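Long-range contacts in histidine acid phosphatase (Bifidobacterium longum subsp. infantis, PDB 6RXD), which acts as a histidine acid phytase, probably removing phosphate groups from inositol hexakisphosphate, lower inositol phosphates and 2,3-bisphosphoglycerate: residues Ala57-Met62 / Tyr302-Asp307; Ile133-Ser138 / Gly164-Pro169; Tyr265-Gly270 / Gly292-Lys297. One frame throughout, in Å; residues are numbered along the deposited sequence.

Contact 1 (Ala57-Met62 / Tyr302-Asp307)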
loop_
_atom_site.group_PDB
_atom_site.type_symbol
_atom_site.label_atom_id
_atom_site.label_comp_id
_atom_site.label_asym_id
_atom_site.label_seq_id
_atom_site.Cartn_x
_atom_site.Cartn_y
_atom_site.Cartn_z
ATOM N N ALA A 57 13.143 15.343 11.847
ATOM C CA ALA A 57 13.525 15.992 13.097
ATOM C C ALA A 57 14.866 15.460 13.592
ATOM O O ALA A 57 15.787 16.227 13.891
ATOM C CB ALA A 57 12.453 15.774 14.155
ATOM N N LEU A 58 14.962 14.138 13.697
ATOM C CA LEU A 58 16.144 13.527 14.293
ATOM C C LEU A 58 17.395 13.807 13.477
ATOM O O LEU A 58 18.473 14.049 14.037
ATOM C CB LEU A 58 15.945 12.015 14.467
ATOM C CG LEU A 58 15.010 11.597 15.604
ATOM C CD1 LEU A 58 14.632 10.133 15.480
ATOM C CD2 LEU A 58 15.686 11.859 16.937
ATOM N N LEU A 59 17.267 13.772 12.149
ATOM C CA LEU A 59 18.423 14.030 11.317
ATOM C C LEU A 59 18.859 15.495 11.381
ATOM O O LEU A 59 20.044 15.790 11.274
ATOM C CB LEU A 59 18.194 13.559 9.881
ATOM C CG LEU A 59 18.231 12.036 9.689
ATOM C CD1 LEU A 59 17.825 11.711 8.275
ATOM C CD2 LEU A 59 19.631 11.470 9.973
ATOM N N MET A 60 17.911 16.412 11.570
ATOM C CA MET A 60 18.293 17.808 11.830
ATOM C C MET A 60 18.977 17.988 13.184
ATOM O O MET A 60 19.906 18.775 13.301
ATOM C CB MET A 60 17.099 18.766 11.716
ATOM C CG MET A 60 17.506 20.249 11.709
ATOM S SD MET A 60 18.438 20.674 10.215
ATOM C CE MET A 60 17.135 21.226 9.121
ATOM N N ARG A 61 18.539 17.265 14.214
ATOM C CA ARG A 61 19.248 17.336 15.493
ATOM C C ARG A 61 20.682 16.824 15.325
ATOM O O ARG A 61 21.625 17.396 15.877
ATOM C CB ARG A 61 18.517 16.523 16.580
ATOM C CG ARG A 61 17.049 16.915 16.792
ATOM C CD ARG A 61 16.890 18.323 17.398
ATOM N NE ARG A 61 16.931 19.385 16.383
ATOM C CZ ARG A 61 15.912 19.705 15.587
ATOM N NH1 ARG A 61 14.756 19.050 15.666
ATOM N NH2 ARG A 61 16.045 20.685 14.699
ATOM N N MET A 62 20.850 15.769 14.533
ATOM C CA MET A 62 22.180 15.226 14.264
ATOM C C MET A 62 23.013 16.255 13.501
ATOM O O MET A 62 24.206 16.455 13.788
ATOM C CB MET A 62 22.050 13.924 13.458
ATOM C CG MET A 62 23.365 13.241 13.123
ATOM S SD MET A 62 23.029 11.684 12.267
ATOM C CE MET A 62 24.687 11.023 12.142
ATOM N N TYR A 302 23.220 2.613 11.962
ATOM C CA TYR A 302 22.018 1.993 11.426
ATOM C C TYR A 302 20.804 2.915 11.547
ATOM O O TYR A 302 20.085 3.108 10.576
ATOM C CB TYR A 302 21.732 0.635 12.091
ATOM C CG TYR A 302 20.409 0.004 11.688
ATOM C CD1 TYR A 302 20.354 -0.950 10.683
ATOM C CD2 TYR A 302 19.217 0.371 12.306
ATOM C CE1 TYR A 302 19.144 -1.523 10.303
ATOM C CE2 TYR A 302 18.007 -0.192 11.936
ATOM C CZ TYR A 302 17.981 -1.140 10.936
ATOM O OH TYR A 302 16.779 -1.703 10.567
ATOM N N ASP A 303 20.572 3.474 12.734
ATOM C CA ASP A 303 19.431 4.363 12.933
ATOM C C ASP A 303 19.470 5.571 12.016
ATOM O O ASP A 303 18.451 5.928 11.415
ATOM C CB ASP A 303 19.398 4.882 14.374
ATOM C CG ASP A 303 19.040 3.815 15.378
ATOM O OD1 ASP A 303 18.548 2.731 14.991
ATOM O OD2 ASP A 303 19.241 4.091 16.575
ATOM N N ALA A 304 20.622 6.228 11.938
ATOM C CA ALA A 304 20.731 7.430 11.113
ATOM C C ALA A 304 20.555 7.114 9.633
ATOM O O ALA A 304 19.850 7.837 8.920
ATOM C CB ALA A 304 22.059 8.150 11.360
ATOM N N ALA A 305 21.173 6.028 9.168
ATOM C CA ALA A 305 21.088 5.665 7.756
ATOM C C ALA A 305 19.668 5.253 7.376
ATOM O O ALA A 305 19.172 5.622 6.304
ATOM C CB ALA A 305 22.090 4.548 7.413
ATOM N N MET A 306 19.011 4.476 8.238
ATOM C CA MET A 306 17.645 4.071 7.942
ATOM C C MET A 306 16.710 5.271 7.980
ATOM O O MET A 306 15.753 5.325 7.213
ATOM C CB MET A 306 17.166 2.962 8.896
ATOM C CG MET A 306 17.814 1.590 8.650
ATOM S SD MET A 306 17.508 0.887 7.003
ATOM C CE MET A 306 15.737 1.115 6.891
ATOM N N ASP A 307 16.981 6.242 8.847
ATOM C CA ASP A 307 16.192 7.474 8.833
ATOM C C ASP A 307 16.397 8.239 7.526
ATOM O O ASP A 307 15.428 8.749 6.946
ATOM C CB ASP A 307 16.517 8.365 10.038
ATOM C CG ASP A 307 16.031 7.774 11.340
ATOM O OD1 ASP A 307 15.398 6.704 11.301
ATOM O OD2 ASP A 307 16.280 8.382 12.401
#
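L59 reaches across to A304 and D307 with both of its methyl groups. The motif is a helix-helix packing in a helical part of the histidine phosphatase chain: the axes of the two segments pass 10.2 Å apart at a crossing angle of -123°. CD2 of L59 lies 3.8 Å from the carbonyl O of A304. CD1 of L59 rests against the backbone about one turn further on, 3.8 Å from D307 C, and also touches D307 CB. The leucine thus forks across about one turn of helix 301-317. L58 comes in obliquely beside it, and its CD1 is 3.9 Å from OD2 of D307. M62 closes the other end. Its chain is extended throughout, with CG anti to the backbone N (chi1 -179°), which carries the sulfur across to the alanine: SD is 3.8 Å from A304 CB, and CE is 4.0 Å from the same methyl. With an alanine at L59, the A304 carbonyl and the D307 backbone are likely to lose their apolar cover, and a gap would probably open between the helices. In the second shell, I298 packs against L58, L59, A304 and D307 and so fills in beside the crossing. L85 of helix 75-95 backs L59, while L245 of helix 235-245 lies against A304. Just before A304, D303 OD2 is hydrogen-bonded to K299 N, and D303 N to S300 OG.

Contact 2 (Ile133-Ser138 / Gly164-Pro169)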
loop_
_atom_site.group_PDB
_atom_site.type_symbol
_atom_site.label_atom_id
_atom_site.label_comp_id
_atom_site.label_asym_id
_atom_site.label_seq_id
_atom_site.Cartn_x
_atom_site.Cartn_y
_atom_site.Cartn_z
ATOM N N ILE A 133 -23.461 2.623 -7.883
ATOM C CA ILE A 133 -22.046 2.443 -7.562
ATOM C C ILE A 133 -21.856 2.536 -6.050
ATOM O O ILE A 133 -22.354 3.471 -5.416
ATOM C CB ILE A 133 -21.209 3.545 -8.233
ATOM C CG1 ILE A 133 -21.303 3.437 -9.760
ATOM C CG2 ILE A 133 -19.750 3.489 -7.782
ATOM C CD1 ILE A 133 -20.620 4.581 -10.497
ATOM N N ALA A 134 -21.147 1.577 -5.461
ATOM C CA ALA A 134 -20.878 1.625 -4.018
ATOM C C ALA A 134 -19.429 1.985 -3.768
ATOM O O ALA A 134 -18.533 1.304 -4.262
ATOM C CB ALA A 134 -21.211 0.286 -3.362
ATOM N N TYR A 135 -19.201 3.059 -3.016
ATOM C CA TYR A 135 -17.855 3.443 -2.601
ATOM C C TYR A 135 -17.657 3.019 -1.158
ATOM O O TYR A 135 -18.532 3.238 -0.321
ATOM C CB TYR A 135 -17.680 4.963 -2.709
ATOM C CG TYR A 135 -17.487 5.474 -4.118
ATOM C CD1 TYR A 135 -16.256 5.357 -4.749
ATOM C CD2 TYR A 135 -18.526 6.091 -4.810
ATOM C CE1 TYR A 135 -16.063 5.826 -6.031
ATOM C CE2 TYR A 135 -18.339 6.564 -6.107
ATOM C CZ TYR A 135 -17.103 6.427 -6.701
ATOM O OH TYR A 135 -16.888 6.887 -7.979
ATOM N N GLN A 136 -16.519 2.402 -0.860
ATOM C CA GLN A 136 -16.250 1.958 0.503
ATOM C C GLN A 136 -14.843 2.312 0.918
ATOM O O GLN A 136 -13.938 2.333 0.089
ATOM C CB GLN A 136 -16.420 0.442 0.626
ATOM C CG GLN A 136 -17.823 -0.043 0.302
ATOM C CD GLN A 136 -17.976 -1.546 0.471
ATOM O OE1 GLN A 136 -17.021 -2.254 0.802
ATOM N NE2 GLN A 136 -19.184 -2.038 0.234
ATOM N N SER A 137 -14.666 2.591 2.206
ATOM C CA SER A 137 -13.323 2.715 2.764
ATOM C C SER A 137 -13.241 2.063 4.141
ATOM O O SER A 137 -14.250 1.661 4.705
ATOM C CB SER A 137 -12.882 4.177 2.818
ATOM O OG SER A 137 -13.099 4.722 4.096
ATOM N N SER A 138 -12.023 1.935 4.662
ATOM C CA SER A 138 -11.816 1.387 5.990
ATOM C C SER A 138 -12.367 2.339 7.043
ATOM O O SER A 138 -12.633 1.933 8.177
ATOM C CB SER A 138 -10.323 1.205 6.230
ATOM O OG SER A 138 -9.671 2.458 6.154
ATOM N N GLY A 164 -25.624 10.778 -9.913
ATOM C CA GLY A 164 -26.903 10.404 -9.330
ATOM C C GLY A 164 -27.036 8.904 -9.122
ATOM O O GLY A 164 -28.067 8.436 -8.639
ATOM N N ASN A 165 -25.996 8.152 -9.484
ATOM C CA ASN A 165 -26.019 6.688 -9.376
ATOM C C ASN A 165 -25.181 6.132 -8.225
ATOM O O ASN A 165 -24.787 4.977 -8.260
ATOM C CB ASN A 165 -25.509 6.046 -10.674
ATOM C CG ASN A 165 -26.429 6.286 -11.854
ATOM O OD1 ASN A 165 -26.485 7.389 -12.397
ATOM N ND2 ASN A 165 -27.132 5.246 -12.275
ATOM N N VAL A 166 -24.890 6.947 -7.217
ATOM C CA VAL A 166 -24.064 6.480 -6.104
ATOM C C VAL A 166 -24.949 5.952 -4.980
ATOM O O VAL A 166 -25.915 6.611 -4.594
ATOM C CB VAL A 166 -23.158 7.603 -5.564
ATOM C CG1 VAL A 166 -22.329 7.099 -4.382
ATOM C CG2 VAL A 166 -22.239 8.100 -6.665
ATOM N N SER A 167 -24.636 4.760 -4.474
ATOM C CA SER A 167 -25.371 4.215 -3.334
ATOM C C SER A 167 -25.118 5.071 -2.094
ATOM O O SER A 167 -23.969 5.367 -1.757
ATOM C CB SER A 167 -24.953 2.771 -3.055
ATOM O OG SER A 167 -25.192 1.947 -4.173
ATOM N N ALA A 168 -26.187 5.468 -1.415
ATOM C CA ALA A 168 -26.052 6.222 -0.171
ATOM C C ALA A 168 -25.579 5.279 0.928
ATOM O O ALA A 168 -26.183 4.222 1.140
ATOM C CB ALA A 168 -27.385 6.858 0.209
ATOM N N PRO A 169 -24.490 5.644 1.627
ATOM C CA PRO A 169 -24.019 4.774 2.713
ATOM C C PRO A 169 -24.988 4.712 3.884
ATOM O O PRO A 169 -25.668 5.702 4.170
ATOM C CB PRO A 169 -22.718 5.454 3.166
ATOM C CG PRO A 169 -22.254 6.209 1.957
ATOM C CD PRO A 169 -23.524 6.717 1.326
HETATM O O HOH W 1 -21.483 4.356 -1.562
#
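Y135 and V166 meet at about a right angle, with one valine methyl set against the edge of the ring. V166 CG1 lies near the ring plane, 4.0 Å from Y135 CD2. The methyl gets there because CG1 is anti to the backbone N of V166 (chi1 179°). V166 CG1 also lies 3.8 Å from I133 O. A single beta bridge between I133 and V166 fixes V166 beside the strand. I133 N donates to N165 O at 2.7 Å, nearly end-on to that carbonyl. I133 O takes S167 N at 2.8 Å in an almost straight bond, 169° at the hydrogen, with the donor tilted 29° from the carbonyl plane. V166 is therefore bracketed by bonds to one residue, and its CA makes a CH...O contact of 3.5 Å with I133 O. The hydroxyl of S167 stands near the same oxygen, but that bond is weak and unsettled, since T132 OG1 is a weak partner too. Further along, water 1 spans the gap between the segments: it accepts from Y135 N at 3.0 Å and lies 2.7 Å from S167 O, to which it can donate. The side-chain ND2 of N165 is bonded to G131 O, outside this contact. The loop thus borders the start of strand 132-137 in the mixed sheet of the histidine phosphatase fold. That strand pairs in parallel with strand 391-398 and with 181-183. Helix 141-157 covers I133 through F154 and Y135 through F150 and E151. E151 and D180, the latter touching V166, are zinc ligands in a crystal structure of this protein, though no zinc is bound to them in this chain; D180 lies just before strand 181-183.

Contact 3 (Tyr265-Gly270 / Gly292-Lys297)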
loop_
_atom_site.group_PDB
_atom_site.type_symbol
_atom_site.label_atom_id
_atom_site.label_comp_id
_atom_site.label_asym_id
_atom_site.label_seq_id
_atom_site.Cartn_x
_atom_site.Cartn_y
_atom_site.Cartn_z
ATOM N N TYR A 265 17.783 12.468 20.604
ATOM C CA TYR A 265 16.371 12.221 20.862
ATOM C C TYR A 265 15.539 13.272 20.169
ATOM O O TYR A 265 16.025 14.356 19.845
ATOM C CB TYR A 265 16.078 12.251 22.370
ATOM C CG TYR A 265 16.751 11.136 23.121
ATOM C CD1 TYR A 265 16.098 9.933 23.335
ATOM C CD2 TYR A 265 18.053 11.277 23.592
ATOM C CE1 TYR A 265 16.723 8.892 24.009
ATOM C CE2 TYR A 265 18.679 10.240 24.280
ATOM C CZ TYR A 265 18.007 9.055 24.477
ATOM O OH TYR A 265 18.615 8.023 25.149
ATOM N N ASN A 266 14.274 12.949 19.949
ATOM C CA ASN A 266 13.372 13.842 19.237
ATOM C C ASN A 266 12.811 14.929 20.157
ATOM O O ASN A 266 11.612 14.975 20.443
ATOM C CB ASN A 266 12.259 13.020 18.593
ATOM C CG ASN A 266 11.440 13.820 17.609
ATOM O OD1 ASN A 266 11.785 14.961 17.282
ATOM N ND2 ASN A 266 10.342 13.234 17.129
ATOM N N THR A 267 13.704 15.810 20.600
ATOM C CA THR A 267 13.363 16.890 21.518
ATOM C C THR A 267 13.894 18.210 20.969
ATOM O O THR A 267 14.548 18.235 19.928
ATOM C CB THR A 267 13.986 16.661 22.895
ATOM O OG1 THR A 267 15.417 16.666 22.772
ATOM C CG2 THR A 267 13.524 15.326 23.481
ATOM N N THR A 268 13.633 19.298 21.691
ATOM C CA THR A 268 14.019 20.630 21.238
ATOM C C THR A 268 15.519 20.775 20.999
ATOM O O THR A 268 15.927 21.475 20.073
ATOM C CB THR A 268 13.575 21.728 22.243
ATOM O OG1 THR A 268 14.045 21.380 23.547
ATOM C CG2 THR A 268 12.061 21.849 22.285
ATOM N N ASP A 269 16.335 20.120 21.818
ATOM C CA ASP A 269 17.789 20.237 21.673
ATOM C C ASP A 269 18.494 18.925 21.367
ATOM O O ASP A 269 19.722 18.839 21.456
ATOM C CB ASP A 269 18.420 20.878 22.917
ATOM C CG ASP A 269 18.242 20.041 24.173
ATOM O OD1 ASP A 269 17.733 18.900 24.105
ATOM O OD2 ASP A 269 18.624 20.525 25.254
ATOM N N GLY A 270 17.718 17.903 21.023
ATOM C CA GLY A 270 18.278 16.614 20.655
ATOM C C GLY A 270 18.702 15.764 21.836
ATOM O O GLY A 270 19.217 14.667 21.652
ATOM N N GLY A 292 6.623 15.592 17.316
ATOM C CA GLY A 292 6.970 14.184 17.392
ATOM C C GLY A 292 7.064 13.638 18.804
ATOM O O GLY A 292 7.001 14.386 19.782
ATOM N N GLU A 293 7.213 12.321 18.912
ATOM C CA GLU A 293 7.351 11.680 20.214
ATOM C C GLU A 293 8.798 11.766 20.654
ATOM O O GLU A 293 9.697 11.458 19.880
ATOM C CB GLU A 293 6.911 10.220 20.129
ATOM C CG GLU A 293 5.431 10.061 19.862
ATOM C CD GLU A 293 5.059 8.621 19.669
ATOM O OE1 GLU A 293 5.978 7.788 19.785
ATOM O OE2 GLU A 293 3.872 8.325 19.415
ATOM N N VAL A 294 9.019 12.149 21.908
ATOM C CA VAL A 294 10.373 12.433 22.373
ATOM C C VAL A 294 11.240 11.191 22.514
ATOM O O VAL A 294 12.453 11.294 22.540
ATOM C CB VAL A 294 10.379 13.212 23.721
ATOM C CG1 VAL A 294 9.598 14.500 23.588
ATOM C CG2 VAL A 294 9.801 12.350 24.861
ATOM N N SER A 295 10.640 10.010 22.601
ATOM C CA SER A 295 11.405 8.787 22.814
ATOM C C SER A 295 12.086 8.308 21.541
ATOM O O SER A 295 12.987 7.480 21.590
ATOM C CB SER A 295 10.507 7.675 23.354
ATOM O OG SER A 295 10.197 7.903 24.709
ATOM N N LYS A 296 11.627 8.816 20.397
ATOM C CA LYS A 296 12.238 8.463 19.116
ATOM C C LYS A 296 13.697 8.939 19.128
ATOM O O LYS A 296 13.995 10.042 19.614
ATOM C CB LYS A 296 11.489 9.118 17.959
ATOM C CG LYS A 296 10.042 8.642 17.765
ATOM C CD LYS A 296 9.944 7.145 17.502
ATOM C CE LYS A 296 8.474 6.710 17.366
ATOM N NZ LYS A 296 8.326 5.242 17.194
ATOM N N LYS A 297 14.601 8.126 18.584
ATOM C CA LYS A 297 16.028 8.389 18.756
ATOM C C LYS A 297 16.933 7.846 17.651
ATOM O O LYS A 297 16.551 6.947 16.896
ATOM C CB LYS A 297 16.493 7.821 20.100
ATOM C CG LYS A 297 16.308 6.316 20.247
ATOM C CD LYS A 297 16.451 5.949 21.727
ATOM C CE LYS A 297 15.690 4.695 22.099
ATOM N NZ LYS A 297 15.711 4.528 23.588
HETATM O O HOH W 2 9.253 16.187 20.186
HETATM O O HOH W 3 9.304 16.611 17.578
#
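N266 inserts its side chain against the bend of segment 292-297. Its CB sits 3.3 Å from E293 O and 4.0 Å from CB of K296. CG is anti to the backbone N (chi1 -168°), which sends the amide on toward G292. ND2 gives a weak, bent bond to E293 O at 3.3 Å, with 127° at the hydrogen. Its stronger partner is Y53 O. The same nitrogen lies 3.5 Å from G292 CA, a close approach that the missing side chain of the glycine permits. The other tip atom, N266 OD1, is 3.0 Å from water 3, which can donate to it. That water accepts from G292 N. ND2 is held by Y53 O, and with water 3 beside OD1 this probably fixes how the buried amide is turned. The setting is a small two-stranded antiparallel sheet, 264-265 with 297-298, closing a long irregular loop. Within the loop C278 and C291 form a disulfide in a crystal structure of this protein. N266 is the centre of an inverse gamma turn, and it faces a type I beta turn from E293 to K296. The backbone N of N266 donates to K296 O at 2.9 Å. Water 2 lies between N266 O and G292 O and can donate to either. N266 O also has a CH...O contact with V294 CA, 3.4 Å long. Y265 and K297 form a non-hydrogen-bonded pair. Their side chains run side by side, pointing the same way, with Y265 CE1 3.7 Å from K297 CD. The ring edge also passes the carbonyl oxygens of V294 and S295. T267 crosses V294 at about a right angle, CG2 against CB, while OG1 of T267 bonds to T271 O.

Contacts 1 and 3 are neighbours, with centres about 11 Å apart, and contact 3 is nested inside the chain loop that contact 1 closes. Helix 55-69 joins them: A57 CB is 3.3 Å from N266 OD1, and L58 CD2 is 3.5 Å from N266 N. I298, next after K297, carries this small sheet into the helix crossing. Contact 2 lies on the opposite side of the chain's centre from contact 1. Its centre is about 43 Å from that of contact 1 and about 42 Å from that of contact 3. Zinc ligands mark the surroundings: the M62 side chain is about 13 Å from a bound zinc ion and about 10 Å from the side chain of H242.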